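Xyloglucan-specific endo-beta-1,4-glucanase GH12 (Aspergillus niveus, PDB 4NPR) probably hydrolyses internal beta-1,4-glucosidic linkages in the backbone of xyloglucan, retaining the beta configuration of the glycosyl residues. Local coordinates at residues Y39-N44 with A87-Q92; C57-S62 with V69-W74; S106-N111 with F233-Y238; V118-Y123 with E224-S229. One frame throughout, in Å; residues are numbered along the deposited sequence.

Contact 1 (Y39-N44 with A87-Q92)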
loop_
_atom_site.group_PDB
_atom_site.type_symbol
_atom_site.label_atom_id
_atom_site.label_comp_id
_atom_site.label_asym_id
_atom_site.label_seq_id
_atom_site.Cartn_x
_atom_site.Cartn_y
_atom_site.Cartn_z
ATOM N N TYR A 39 -13.354 2.831 -6.488
ATOM C CA TYR A 39 -12.562 2.059 -5.540
ATOM C C TYR A 39 -13.309 0.766 -5.166
ATOM O O TYR A 39 -14.510 0.674 -5.345
ATOM C CB TYR A 39 -12.230 2.905 -4.292
ATOM C CG TYR A 39 -11.501 4.215 -4.598
ATOM C CD1 TYR A 39 -10.117 4.231 -4.810
ATOM C CD2 TYR A 39 -12.192 5.455 -4.693
ATOM C CE1 TYR A 39 -9.427 5.406 -5.086
ATOM C CE2 TYR A 39 -11.495 6.648 -4.966
ATOM C CZ TYR A 39 -10.113 6.604 -5.167
ATOM O OH TYR A 39 -9.381 7.738 -5.447
ATOM N N ILE A 40 -12.561 -0.254 -4.764
ATOM C CA ILE A 40 -13.077 -1.366 -4.014
ATOM C C ILE A 40 -12.222 -1.353 -2.764
ATOM O O ILE A 40 -10.978 -1.266 -2.832
ATOM C CB ILE A 40 -12.913 -2.696 -4.754
ATOM C CG1 ILE A 40 -13.793 -2.731 -6.017
ATOM C CG2 ILE A 40 -13.346 -3.871 -3.882
ATOM C CD1 ILE A 40 -13.390 -3.809 -7.007
ATOM N N LEU A 41 -12.883 -1.366 -1.619
ATOM C CA LEU A 41 -12.213 -1.316 -0.348
ATOM C C LEU A 41 -12.260 -2.712 0.209
ATOM O O LEU A 41 -13.322 -3.305 0.267
ATOM C CB LEU A 41 -12.925 -0.332 0.575
ATOM C CG LEU A 41 -12.424 -0.158 2.001
ATOM C CD1 LEU A 41 -11.104 0.589 2.036
ATOM C CD2 LEU A 41 -13.431 0.651 2.808
ATOM N N TYR A 42 -11.124 -3.213 0.660
ATOM C CA TYR A 42 -10.954 -4.625 1.032
ATOM C C TYR A 42 -10.495 -4.746 2.457
ATOM O O TYR A 42 -9.686 -3.960 2.888
ATOM C CB TYR A 42 -9.842 -5.274 0.201
ATOM C CG TYR A 42 -10.101 -5.447 -1.267
ATOM C CD1 TYR A 42 -10.751 -6.605 -1.745
ATOM C CD2 TYR A 42 -9.662 -4.488 -2.206
ATOM C CE1 TYR A 42 -10.964 -6.801 -3.103
ATOM C CE2 TYR A 42 -9.879 -4.675 -3.579
ATOM C CZ TYR A 42 -10.519 -5.836 -4.013
ATOM O OH TYR A 42 -10.757 -6.072 -5.335
ATOM N N ASN A 43 -10.983 -5.755 3.151
ATOM C CA ASN A 43 -10.495 -6.143 4.469
ATOM C C ASN A 43 -9.241 -7.036 4.263
ATOM O O ASN A 43 -8.173 -6.774 4.850
ATOM C CB ASN A 43 -11.625 -6.883 5.220
ATOM C CG ASN A 43 -11.484 -6.857 6.722
ATOM O OD1 ASN A 43 -10.992 -5.924 7.311
ATOM N ND2 ASN A 43 -11.977 -7.886 7.345
ATOM N N ASN A 44 -9.355 -8.062 3.413
ATOM C CA ASN A 44 -8.181 -8.787 2.890
ATOM C C ASN A 44 -7.259 -9.294 4.019
ATOM O O ASN A 44 -6.111 -8.901 4.145
ATOM C CB ASN A 44 -7.450 -7.872 1.894
ATOM C CG ASN A 44 -6.251 -8.529 1.216
ATOM O OD1 ASN A 44 -6.203 -9.718 1.017
ATOM N ND2 ASN A 44 -5.279 -7.716 0.843
ATOM N N ALA A 87 -5.683 -4.490 4.351
ATOM C CA ALA A 87 -6.881 -3.740 4.067
ATOM C C ALA A 87 -6.439 -2.455 3.378
ATOM O O ALA A 87 -5.577 -1.757 3.870
ATOM C CB ALA A 87 -7.598 -3.394 5.349
ATOM N N ASN A 88 -7.082 -2.159 2.256
ATOM C CA ASN A 88 -6.654 -1.140 1.340
ATOM C C ASN A 88 -7.806 -0.707 0.493
ATOM O O ASN A 88 -8.781 -1.441 0.291
ATOM C CB ASN A 88 -5.583 -1.687 0.399
ATOM C CG ASN A 88 -6.116 -2.763 -0.519
ATOM O OD1 ASN A 88 -6.414 -2.526 -1.691
ATOM N ND2 ASN A 88 -6.256 -3.960 0.015
ATOM N N ALA A 89 -7.687 0.500 -0.029
ATOM C CA ALA A 89 -8.525 0.955 -1.135
ATOM C C ALA A 89 -7.760 0.759 -2.480
ATOM O O ALA A 89 -6.686 1.301 -2.646
ATOM C CB ALA A 89 -8.871 2.421 -0.947
ATOM N N ALA A 90 -8.376 0.056 -3.432
ATOM C CA ALA A 90 -7.824 -0.208 -4.762
ATOM C C ALA A 90 -8.593 0.548 -5.841
ATOM O O ALA A 90 -9.825 0.500 -5.938
ATOM C CB ALA A 90 -7.870 -1.706 -5.056
ATOM N N LEU A 91 -7.850 1.250 -6.664
ATOM C CA LEU A 91 -8.431 2.024 -7.725
ATOM C C LEU A 91 -8.759 1.073 -8.852
ATOM O O LEU A 91 -7.948 0.223 -9.168
ATOM C CB LEU A 91 -7.424 3.043 -8.220
ATOM C CG LEU A 91 -7.925 3.952 -9.328
ATOM C CD1 LEU A 91 -8.968 4.897 -8.744
ATOM C CD2 LEU A 91 -6.756 4.700 -9.981
ATOM N N GLN A 92 -9.928 1.256 -9.467
ATOM C CA GLN A 92 -10.398 0.456 -10.597
ATOM C C GLN A 92 -10.179 1.266 -11.859
ATOM O O GLN A 92 -10.733 2.329 -12.044
ATOM C CB GLN A 92 -11.870 0.116 -10.417
ATOM C CG GLN A 92 -12.186 -0.528 -9.071
ATOM C CD GLN A 92 -11.391 -1.838 -8.839
ATOM O OE1 GLN A 92 -10.508 -1.918 -7.977
ATOM N NE2 GLN A 92 -11.700 -2.848 -9.613
#
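Two strands of the larger sheet of a beta-jelly roll meet where Ile40 and Ala90 form an antiparallel hydrogen-bonded pair. Ile40 N reaches Ala90 O at 3.1 Å and Ala90 N returns to Ile40 O at 3.0 Å; next along the ladder, Tyr42 N donates to Asn88 O. Flanking these, Tyr39 with Leu91 and Leu41 with Ala89 make non-hydrogen-bonded pairs. The short segments run at 163°, close to antiparallel. Tyr39, Leu41, Ala89 and Leu91 line the face turned toward the smaller sheet, so this is the interior of the jelly-roll sandwich: Leu41 lies on Thr58 and Phe60, and Tyr39 rests on Tyr238. Within that layer the CD1 methyl of Leu91 lies 3.7 Å from Tyr39 CE1, approaching the ring at a slant, and Leu41 CD1 sits 4.2 Å from Ala89 CB. The Tyr39 hydroxyl bonds to Asn66 O and Val240 N.

On the other face, Ile40 CG2 lies over one side of the Tyr42 ring, offset toward the rim, while Ala90 CB meets the ring edge in plane, 3.9 Å from Tyr42 CE2. Asn88 lies alongside, pointing the same way, with its amide turned only 18° from the ring. Its CG sits between the backbone N and carbonyl carbon (chi1 66°), which places Asn88 ND2 3.8 Å from Tyr42 CB; that ND2, like Asn44 ND2, donates to Phe86 O.

Contact 2 (C57-S62 with V69-W74)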
loop_
_atom_site.group_PDB
_atom_site.type_symbol
_atom_site.label_atom_id
_atom_site.label_comp_id
_atom_site.label_asym_id
_atom_site.label_seq_id
_atom_site.Cartn_x
_atom_site.Cartn_y
_atom_site.Cartn_z
ATOM N N CYS A 57 -11.660 -5.482 11.462
ATOM C CA CYS A 57 -12.838 -4.961 10.747
ATOM C C CYS A 57 -12.523 -3.655 10.049
ATOM O O CYS A 57 -11.850 -2.770 10.586
ATOM C CB CYS A 57 -14.003 -4.697 11.708
ATOM S SG CYS A 57 -14.458 -6.151 12.685
ATOM N N THR A 58 -13.042 -3.529 8.844
ATOM C CA THR A 58 -12.783 -2.382 7.993
ATOM C C THR A 58 -14.089 -1.627 7.791
ATOM O O THR A 58 -15.154 -2.228 7.669
ATOM C CB THR A 58 -12.165 -2.884 6.674
ATOM O OG1 THR A 58 -10.827 -3.271 6.930
ATOM C CG2 THR A 58 -12.131 -1.831 5.602
ATOM N N THR A 59 -14.032 -0.300 7.752
ATOM C CA THR A 59 -15.275 0.495 7.588
ATOM C C THR A 59 -15.158 1.548 6.518
ATOM O O THR A 59 -14.301 2.386 6.549
ATOM C CB THR A 59 -15.670 1.201 8.910
ATOM O OG1 THR A 59 -15.860 0.222 9.947
ATOM C CG2 THR A 59 -16.970 2.071 8.745
ATOM N N PHE A 60 -16.066 1.514 5.572
ATOM C CA PHE A 60 -16.192 2.582 4.621
ATOM C C PHE A 60 -17.073 3.632 5.253
ATOM O O PHE A 60 -18.092 3.295 5.819
ATOM C CB PHE A 60 -16.839 2.069 3.358
ATOM C CG PHE A 60 -17.399 3.143 2.494
ATOM C CD1 PHE A 60 -16.564 3.942 1.745
ATOM C CD2 PHE A 60 -18.774 3.342 2.414
ATOM C CE1 PHE A 60 -17.074 4.923 0.916
ATOM C CE2 PHE A 60 -19.302 4.324 1.589
ATOM C CZ PHE A 60 -18.453 5.116 0.835
ATOM N N GLU A 61 -16.685 4.899 5.133
ATOM C CA GLU A 61 -17.446 5.994 5.700
ATOM C C GLU A 61 -18.186 6.771 4.636
ATOM O O GLU A 61 -19.391 6.933 4.731
ATOM C CB GLU A 61 -16.534 6.980 6.419
ATOM C CG GLU A 61 -16.743 7.009 7.902
ATOM C CD GLU A 61 -15.965 5.926 8.572
ATOM O OE1 GLU A 61 -14.732 5.884 8.325
ATOM O OE2 GLU A 61 -16.588 5.157 9.344
ATOM N N SER A 62 -17.454 7.274 3.641
ATOM C CA SER A 62 -18.018 8.186 2.667
ATOM C C SER A 62 -17.143 8.348 1.449
ATOM O O SER A 62 -15.971 8.023 1.465
ATOM C CB SER A 62 -18.240 9.559 3.309
ATOM O OG SER A 62 -17.019 10.162 3.700
ATOM N N VAL A 69 -13.100 8.091 2.329
ATOM C CA VAL A 69 -12.851 8.207 3.766
ATOM C C VAL A 69 -13.213 6.850 4.369
ATOM O O VAL A 69 -14.314 6.341 4.156
ATOM C CB VAL A 69 -13.740 9.353 4.378
ATOM C CG1 VAL A 69 -13.530 9.543 5.889
ATOM C CG2 VAL A 69 -13.504 10.670 3.602
ATOM N N TRP A 70 -12.271 6.230 5.066
ATOM C CA TRP A 70 -12.505 4.907 5.634
ATOM C C TRP A 70 -11.598 4.660 6.804
ATOM O O TRP A 70 -10.734 5.505 7.108
ATOM C CB TRP A 70 -12.277 3.800 4.601
ATOM C CG TRP A 70 -10.861 3.689 4.012
ATOM C CD1 TRP A 70 -10.308 4.469 3.024
ATOM C CD2 TRP A 70 -9.861 2.700 4.335
ATOM N NE1 TRP A 70 -9.027 4.024 2.718
ATOM C CE2 TRP A 70 -8.739 2.940 3.508
ATOM C CE3 TRP A 70 -9.811 1.638 5.232
ATOM C CZ2 TRP A 70 -7.591 2.153 3.571
ATOM C CZ3 TRP A 70 -8.676 0.869 5.292
ATOM C CH2 TRP A 70 -7.584 1.124 4.480
ATOM N N ASN A 71 -11.791 3.494 7.436
ATOM C CA ASN A 71 -10.886 3.020 8.464
ATOM C C ASN A 71 -10.882 1.518 8.659
ATOM O O ASN A 71 -11.750 0.780 8.161
ATOM C CB ASN A 71 -11.197 3.685 9.809
ATOM C CG ASN A 71 -12.440 3.121 10.476
ATOM O OD1 ASN A 71 -12.547 1.905 10.736
ATOM N ND2 ASN A 71 -13.391 4.015 10.784
ATOM N N THR A 72 -9.905 1.076 9.426
ATOM C CA THR A 72 -9.894 -0.275 9.865
ATOM C C THR A 72 -9.388 -0.381 11.313
ATOM O O THR A 72 -8.576 0.429 11.753
ATOM C CB THR A 72 -9.053 -1.113 8.888
ATOM O OG1 THR A 72 -9.190 -2.494 9.221
ATOM C CG2 THR A 72 -7.605 -0.750 8.951
ATOM N N LYS A 73 -9.852 -1.411 12.015
ATOM C CA LYS A 73 -9.573 -1.608 13.411
ATOM C C LYS A 73 -9.153 -3.014 13.603
ATOM O O LYS A 73 -9.735 -3.912 13.004
ATOM C CB LYS A 73 -10.841 -1.374 14.205
ATOM C CG LYS A 73 -11.323 0.053 14.041
ATOM C CD LYS A 73 -12.603 0.400 14.773
ATOM C CE LYS A 73 -12.756 1.920 14.755
ATOM N NZ LYS A 73 -14.164 2.316 14.493
ATOM N N TRP A 74 -8.168 -3.234 14.465
ATOM C CA TRP A 74 -7.588 -4.546 14.557
ATOM C C TRP A 74 -6.805 -4.797 15.814
ATOM O O TRP A 74 -6.323 -3.878 16.450
ATOM C CB TRP A 74 -6.691 -4.849 13.316
ATOM C CG TRP A 74 -5.515 -3.900 13.049
ATOM C CD1 TRP A 74 -5.506 -2.827 12.195
ATOM C CD2 TRP A 74 -4.193 -3.963 13.614
ATOM N NE1 TRP A 74 -4.276 -2.211 12.202
ATOM C CE2 TRP A 74 -3.452 -2.881 13.070
ATOM C CE3 TRP A 74 -3.567 -4.824 14.501
ATOM C CZ2 TRP A 74 -2.118 -2.655 13.380
ATOM C CZ3 TRP A 74 -2.220 -4.583 14.833
ATOM C CH2 TRP A 74 -1.518 -3.502 14.270
HETATM O O HOH W 1 -13.789 -0.401 11.066
HETATM O O HOH W 2 -12.207 7.448 8.912
#
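The indole of Trp70 meets Thr58 at a slant, the methyl CG2 of Thr58 lying 4.2 Å from Trp70 CE3. The phenyl ring of Phe60 has Ser62 N over one face, offset toward the rim. Two flat groups also come together across the strands, the carboxylate of Glu61 and the amide of Asn71, planes 31° apart, with OE1 of Glu61 3.4 Å from ND2 of Asn71.

These groups decorate a beta hairpin, strands 53-64 and 67-77, whose ladder is interrupted by a classic bulge. Glu61 N and, more weakly, Ser62 N both turn to Val69 O, at 2.9 Å and 3.3 Å, and Val69 N answers to Ser62 O. Beyond the bulge Thr58 and Thr72 pair closely: their OG1 atoms are 2.9 Å apart, and Thr72 OG1 also lies 3.0 Å from Cys57 O. The Thr58 hydroxyl is engaged with Asn43 as well. Thr72 turns its hydroxyl away from its own amide nitrogen (chi1 -172°), across to the partner strand. One water donates to both Cys57 O and Asn71 OD1, and another donates to Glu61 OE1. A disulfide with Cys28 holds Cys57 to the N-terminal part of the chain.

Contact 3 (S106-N111 with F233-Y238). With SO4 (sulfate ion), chain C.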
loop_
_atom_site.group_PDB
_atom_site.type_symbol
_atom_site.label_atom_id
_atom_site.label_comp_id
_atom_site.label_asym_id
_atom_site.label_seq_id
_atom_site.Cartn_x
_atom_site.Cartn_y
_atom_site.Cartn_z
ATOM N N SER A 106 -1.920 11.657 -6.305
ATOM C CA SER A 106 -2.607 11.066 -5.127
ATOM C C SER A 106 -2.520 11.979 -3.918
ATOM O O SER A 106 -1.487 12.593 -3.693
ATOM C CB SER A 106 -1.960 9.720 -4.746
ATOM O OG SER A 106 -2.648 9.055 -3.678
ATOM N N THR A 107 -3.561 12.016 -3.097
ATOM C CA THR A 107 -3.485 12.726 -1.830
ATOM C C THR A 107 -4.002 11.819 -0.726
ATOM O O THR A 107 -5.037 11.194 -0.886
ATOM C CB THR A 107 -4.311 14.054 -1.864
ATOM O OG1 THR A 107 -3.758 14.972 -2.839
ATOM C CG2 THR A 107 -4.345 14.742 -0.443
ATOM N N TRP A 108 -3.299 11.787 0.406
ATOM C CA TRP A 108 -3.575 10.828 1.449
ATOM C C TRP A 108 -3.277 11.494 2.762
ATOM O O TRP A 108 -2.222 12.059 2.934
ATOM C CB TRP A 108 -2.671 9.587 1.299
ATOM C CG TRP A 108 -3.089 8.333 2.032
ATOM C CD1 TRP A 108 -4.238 8.132 2.759
ATOM C CD2 TRP A 108 -2.410 7.067 2.017
ATOM N NE1 TRP A 108 -4.278 6.840 3.239
ATOM C CE2 TRP A 108 -3.179 6.165 2.773
ATOM C CE3 TRP A 108 -1.237 6.616 1.426
ATOM C CZ2 TRP A 108 -2.801 4.857 2.971
ATOM C CZ3 TRP A 108 -0.856 5.310 1.615
ATOM C CH2 TRP A 108 -1.639 4.441 2.383
ATOM N N LYS A 109 -4.236 11.406 3.674
ATOM C CA LYS A 109 -4.066 11.773 5.034
ATOM C C LYS A 109 -4.507 10.591 5.911
ATOM O O LYS A 109 -5.638 10.073 5.758
ATOM C CB LYS A 109 -4.954 12.990 5.320
ATOM C CG LYS A 109 -5.106 13.331 6.806
ATOM C CD LYS A 109 -3.719 13.594 7.388
ATOM C CE LYS A 109 -3.797 14.303 8.720
ATOM N NZ LYS A 109 -4.083 13.309 9.773
ATOM N N TRP A 110 -3.657 10.169 6.839
ATOM C CA TRP A 110 -3.985 9.056 7.751
ATOM C C TRP A 110 -3.493 9.289 9.151
ATOM O O TRP A 110 -2.653 10.156 9.408
ATOM C CB TRP A 110 -3.408 7.725 7.268
ATOM C CG TRP A 110 -1.907 7.721 7.095
ATOM C CD1 TRP A 110 -1.252 8.061 5.996
ATOM C CD2 TRP A 110 -0.897 7.382 8.083
ATOM N NE1 TRP A 110 0.124 7.978 6.204
ATOM C CE2 TRP A 110 0.359 7.562 7.478
ATOM C CE3 TRP A 110 -0.938 6.969 9.414
ATOM C CZ2 TRP A 110 1.556 7.285 8.124
ATOM C CZ3 TRP A 110 0.295 6.725 10.081
ATOM C CH2 TRP A 110 1.505 6.892 9.432
ATOM N N ASN A 111 -4.027 8.461 10.036
ATOM C CA ASN A 111 -3.660 8.432 11.450
ATOM C C ASN A 111 -3.728 7.018 12.069
ATOM O O ASN A 111 -4.583 6.238 11.737
ATOM C CB ASN A 111 -4.574 9.378 12.238
ATOM C CG ASN A 111 -4.094 9.561 13.644
ATOM O OD1 ASN A 111 -2.980 10.094 13.846
ATOM N ND2 ASN A 111 -4.852 9.034 14.636
ATOM N N PHE A 233 -6.704 2.530 12.336
ATOM C CA PHE A 233 -6.095 3.221 11.223
ATOM C C PHE A 233 -7.231 3.982 10.521
ATOM O O PHE A 233 -8.185 3.390 10.048
ATOM C CB PHE A 233 -5.426 2.225 10.290
ATOM C CG PHE A 233 -4.926 2.832 9.015
ATOM C CD1 PHE A 233 -3.875 3.744 9.030
ATOM C CD2 PHE A 233 -5.499 2.498 7.801
ATOM C CE1 PHE A 233 -3.409 4.295 7.872
ATOM C CE2 PHE A 233 -5.006 3.033 6.617
ATOM C CZ PHE A 233 -3.965 3.922 6.657
ATOM N N THR A 234 -7.088 5.298 10.493
ATOM C CA THR A 234 -8.092 6.249 10.106
ATOM C C THR A 234 -7.528 6.934 8.887
ATOM O O THR A 234 -6.507 7.617 8.955
ATOM C CB THR A 234 -8.282 7.326 11.210
ATOM O OG1 THR A 234 -8.623 6.690 12.442
ATOM C CG2 THR A 234 -9.373 8.294 10.880
ATOM N N VAL A 235 -8.202 6.735 7.770
ATOM C CA VAL A 235 -7.902 7.439 6.527
ATOM C C VAL A 235 -8.940 8.534 6.353
ATOM O O VAL A 235 -10.061 8.252 6.015
ATOM C CB VAL A 235 -7.948 6.464 5.346
ATOM C CG1 VAL A 235 -7.884 7.189 4.022
ATOM C CG2 VAL A 235 -6.827 5.451 5.490
ATOM N N SER A 236 -8.583 9.782 6.597
ATOM C CA SER A 236 -9.606 10.807 6.641
ATOM C C SER A 236 -9.815 11.415 5.244
ATOM O O SER A 236 -10.834 12.050 4.982
ATOM C CB SER A 236 -9.357 11.807 7.791
ATOM O OG SER A 236 -8.140 12.451 7.634
ATOM N N ASP A 237 -8.862 11.177 4.345
ATOM C CA ASP A 237 -9.080 11.302 2.924
ATOM C C ASP A 237 -7.964 10.642 2.092
ATOM O O ASP A 237 -6.786 10.672 2.446
ATOM C CB ASP A 237 -9.289 12.758 2.525
ATOM C CG ASP A 237 -8.059 13.554 2.646
ATOM O OD1 ASP A 237 -7.678 13.831 3.808
ATOM O OD2 ASP A 237 -7.459 13.886 1.581
ATOM N N TYR A 238 -8.377 10.005 1.015
ATOM C CA TYR A 238 -7.490 9.323 0.113
ATOM C C TYR A 238 -8.065 9.503 -1.287
ATOM O O TYR A 238 -9.270 9.341 -1.491
ATOM C CB TYR A 238 -7.351 7.806 0.430
ATOM C CG TYR A 238 -6.539 7.068 -0.638
ATOM C CD1 TYR A 238 -5.155 7.194 -0.699
ATOM C CD2 TYR A 238 -7.162 6.337 -1.628
ATOM C CE1 TYR A 238 -4.399 6.597 -1.707
ATOM C CE2 TYR A 238 -6.436 5.726 -2.638
ATOM C CZ TYR A 238 -5.050 5.836 -2.675
ATOM O OH TYR A 238 -4.331 5.201 -3.668
HETATM S S SO4 C . -8.383 15.463 -3.246
HETATM O O1 SO4 C . -6.987 15.781 -2.850
HETATM O O2 SO4 C . -8.771 14.229 -2.510
HETATM O O3 SO4 C . -9.250 16.610 -2.848
HETATM O O4 SO4 C . -8.490 15.242 -4.725
#
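Trp108 with Tyr238 and Trp110 with Val235 are non-hydrogen-bonded pairs of an antiparallel ladder whose register slips by one residue between them, a beta bulge at which Lys109 N bonds to Asp237 O while Lys109 O receives Ser236 N. The edge of the Tyr238 ring points at one face of the Trp108 indole in a T-shaped pair, centroids 4.9 Å apart and planes at 73°. Trp110, with CG between its backbone N and carbonyl carbon (chi1 58°), sets its indole so that CD1 comes over the opposite face. At the indole edge of Trp108, NE1 meets Val235 CG2 at 3.7 Å. Trp108 CZ2 lies in the plane of the Phe233 ring at its edge, 4.0 Å from Phe233 CZ. Trp110 CB is 3.5 Å from Phe233 CE1. On the other face the Lys109 side chain crosses that of Asp237 at a slant, Lys109 CB 3.2 Å from Asp237 OD1, before its ammonium leads away. A sulfate, probably from the crystallisation liquor, lies near Thr107, whose OG1 bonds to Ser194. Within the smaller sheet, strand 67-77 flanks 231-240 and strand 192-196 flanks 105-113, while Val121, Tyr123 and Ala221 of the larger sheet pack against the aromatic face.

Contact 4 (V118-Y123 with E224-S229)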
loop_
_atom_site.group_PDB
_atom_site.type_symbol
_atom_site.label_atom_id
_atom_site.label_comp_id
_atom_site.label_asym_id
_atom_site.label_seq_id
_atom_site.Cartn_x
_atom_site.Cartn_y
_atom_site.Cartn_z
ATOM N N VAL A 118 2.905 -2.608 15.343
ATOM C CA VAL A 118 3.907 -2.985 14.349
ATOM C C VAL A 118 3.104 -3.179 13.058
ATOM O O VAL A 118 2.255 -4.032 12.979
ATOM C CB VAL A 118 4.646 -4.300 14.734
ATOM C CG1 VAL A 118 5.775 -4.631 13.746
ATOM C CG2 VAL A 118 5.171 -4.234 16.157
ATOM N N ALA A 119 3.367 -2.342 12.064
ATOM C CA ALA A 119 2.479 -2.151 10.905
ATOM C C ALA A 119 3.163 -1.209 9.987
ATOM O O ALA A 119 3.990 -0.421 10.426
ATOM C CB ALA A 119 1.162 -1.526 11.320
ATOM N N ASP A 120 2.846 -1.317 8.712
ATOM C CA ASP A 120 3.194 -0.286 7.737
ATOM C C ASP A 120 1.951 0.361 7.142
ATOM O O ASP A 120 0.843 -0.177 7.267
ATOM C CB ASP A 120 4.144 -0.804 6.625
ATOM C CG ASP A 120 3.486 -1.775 5.658
ATOM O OD1 ASP A 120 2.486 -1.447 4.982
ATOM O OD2 ASP A 120 4.011 -2.886 5.536
ATOM N N VAL A 121 2.164 1.556 6.570
ATOM C CA VAL A 121 1.179 2.291 5.798
ATOM C C VAL A 121 1.816 2.542 4.443
ATOM O O VAL A 121 2.861 3.142 4.356
ATOM C CB VAL A 121 0.792 3.639 6.449
ATOM C CG1 VAL A 121 -0.383 4.275 5.702
ATOM C CG2 VAL A 121 0.441 3.451 7.922
ATOM N N ALA A 122 1.154 2.108 3.376
ATOM C CA ALA A 122 1.818 1.885 2.126
ATOM C C ALA A 122 0.837 1.939 0.970
ATOM O O ALA A 122 -0.324 1.494 1.103
ATOM C CB ALA A 122 2.494 0.526 2.160
ATOM N N TYR A 123 1.312 2.556 -0.122
ATOM C CA TYR A 123 0.864 2.265 -1.458
ATOM C C TYR A 123 1.506 0.955 -1.872
ATOM O O TYR A 123 2.659 0.679 -1.517
ATOM C CB TYR A 123 1.285 3.302 -2.501
ATOM C CG TYR A 123 0.761 4.679 -2.302
ATOM C CD1 TYR A 123 1.406 5.576 -1.439
ATOM C CD2 TYR A 123 -0.352 5.108 -2.969
ATOM C CE1 TYR A 123 0.925 6.862 -1.247
ATOM C CE2 TYR A 123 -0.834 6.396 -2.812
ATOM C CZ TYR A 123 -0.211 7.272 -1.934
ATOM O OH TYR A 123 -0.695 8.577 -1.785
ATOM N N GLU A 224 -0.447 -2.594 6.417
ATOM C CA GLU A 224 -0.084 -4.015 6.683
ATOM C C GLU A 224 0.345 -4.154 8.125
ATOM O O GLU A 224 1.442 -3.730 8.494
ATOM C CB GLU A 224 1.089 -4.509 5.807
ATOM C CG GLU A 224 0.753 -4.770 4.362
ATOM C CD GLU A 224 1.997 -5.173 3.524
ATOM O OE1 GLU A 224 3.092 -4.636 3.806
ATOM O OE2 GLU A 224 1.875 -5.978 2.548
ATOM N N PRO A 225 -0.506 -4.735 8.950
ATOM C CA PRO A 225 -0.146 -4.934 10.339
ATOM C C PRO A 225 0.572 -6.263 10.642
ATOM O O PRO A 225 0.261 -7.295 10.032
ATOM C CB PRO A 225 -1.495 -4.891 11.030
ATOM C CG PRO A 225 -2.426 -5.475 10.047
ATOM C CD PRO A 225 -1.946 -4.944 8.717
ATOM N N PHE A 226 1.503 -6.225 11.598
ATOM C CA PHE A 226 2.177 -7.426 12.089
ATOM C C PHE A 226 1.635 -7.819 13.484
ATOM O O PHE A 226 1.287 -8.959 13.715
ATOM C CB PHE A 226 3.688 -7.232 12.077
ATOM C CG PHE A 226 4.284 -6.961 10.680
ATOM C CD1 PHE A 226 4.138 -5.720 10.045
ATOM C CD2 PHE A 226 5.047 -7.921 10.027
ATOM C CE1 PHE A 226 4.735 -5.458 8.802
ATOM C CE2 PHE A 226 5.623 -7.676 8.768
ATOM C CZ PHE A 226 5.475 -6.440 8.162
ATOM N N SER A 227 1.511 -6.848 14.387
ATOM C CA SER A 227 0.933 -7.062 15.705
ATOM C C SER A 227 0.635 -5.759 16.435
ATOM O O SER A 227 1.107 -4.689 16.054
ATOM C CB SER A 227 1.876 -7.855 16.560
ATOM O OG SER A 227 3.015 -7.072 16.781
ATOM N N GLY A 228 -0.158 -5.898 17.495
ATOM C CA GLY A 228 -0.680 -4.798 18.296
ATOM C C GLY A 228 -2.096 -5.073 18.799
ATOM O O GLY A 228 -2.702 -6.089 18.464
ATOM N N SER A 229 -2.617 -4.174 19.632
ATOM C CA SER A 229 -4.020 -4.261 20.141
ATOM C C SER A 229 -4.681 -2.906 20.082
ATOM O O SER A 229 -3.999 -1.887 20.248
ATOM C CB SER A 229 -4.096 -4.814 21.582
ATOM O OG SER A 229 -2.951 -4.489 22.317
#
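Val118 and Ser227 open the backbone pairing, which centres on one carbonyl. Val118 O accepts from Phe226 N at 2.7 Å and from Ser227 N at 3.2 Å, so two consecutive residues face a single one: a classic beta bulge, where strand 215-226 turns a corner. The same oxygen lies at the edge of the Phe226 ring, in its plane. Val118 N bonds in return to Ser227 O at 2.8 Å. Asp120 N meets Glu224 O at 2.8 Å, and Glu224 N bonds back to Asp120 O, which also accepts from Thr223 OG1.

Apolar contacts lie on both faces. Val118 and Phe226 cross at about a right angle, CG1 of Val118 3.7 Å from CB of Phe226. On the face turned toward the smaller sheet, Ala119 CB approaches Pro225 CB at 4.3 Å, and both residues touch Trp74 of that sheet.

The acidic side chains are Asp120 and Glu224, on the face away from the smaller sheet. Asp120 has CG between its backbone N and carbonyl carbon (chi1 70°), which swings the carboxylate over the partner strand and brings OD2 to 2.6 Å from Glu224 OE1, the two carboxylate planes 53° apart. Trp142 packs on Asp120 and Met140 on Glu224.

In family 12 glycosidases the concave face of the larger sheet lines the substrate cleft, consistent with the side on which both acids lie. The two-way backbone bonds hold the stems of both side chains, so ladder and Asp120 rotamer together probably fix where Glu224 presents its acid group.

From the N terminus, strand 39-42 starts contact 1, which closes when the chain returns at 87-92; inside that loop, contact 2 closes the much shorter hairpin between 57-62 and 69-74. The chain then opens contact 3 at 106-111 and contact 4 at 118-123. Contact 4 closes first, at 224-229, and contact 3 at 233-238, so contact 4 nests within contact 3; the two nested sets follow in series, and none cross. Contacts 1 and 4 build the larger sheet, where strands 87-97 and 215-226 are neighbours, and contacts 2 and 3 build the smaller, joined through strands 67-77 and 231-240. Leu41 against Trp70 and Trp108 against Tyr123 tie the two sheets together.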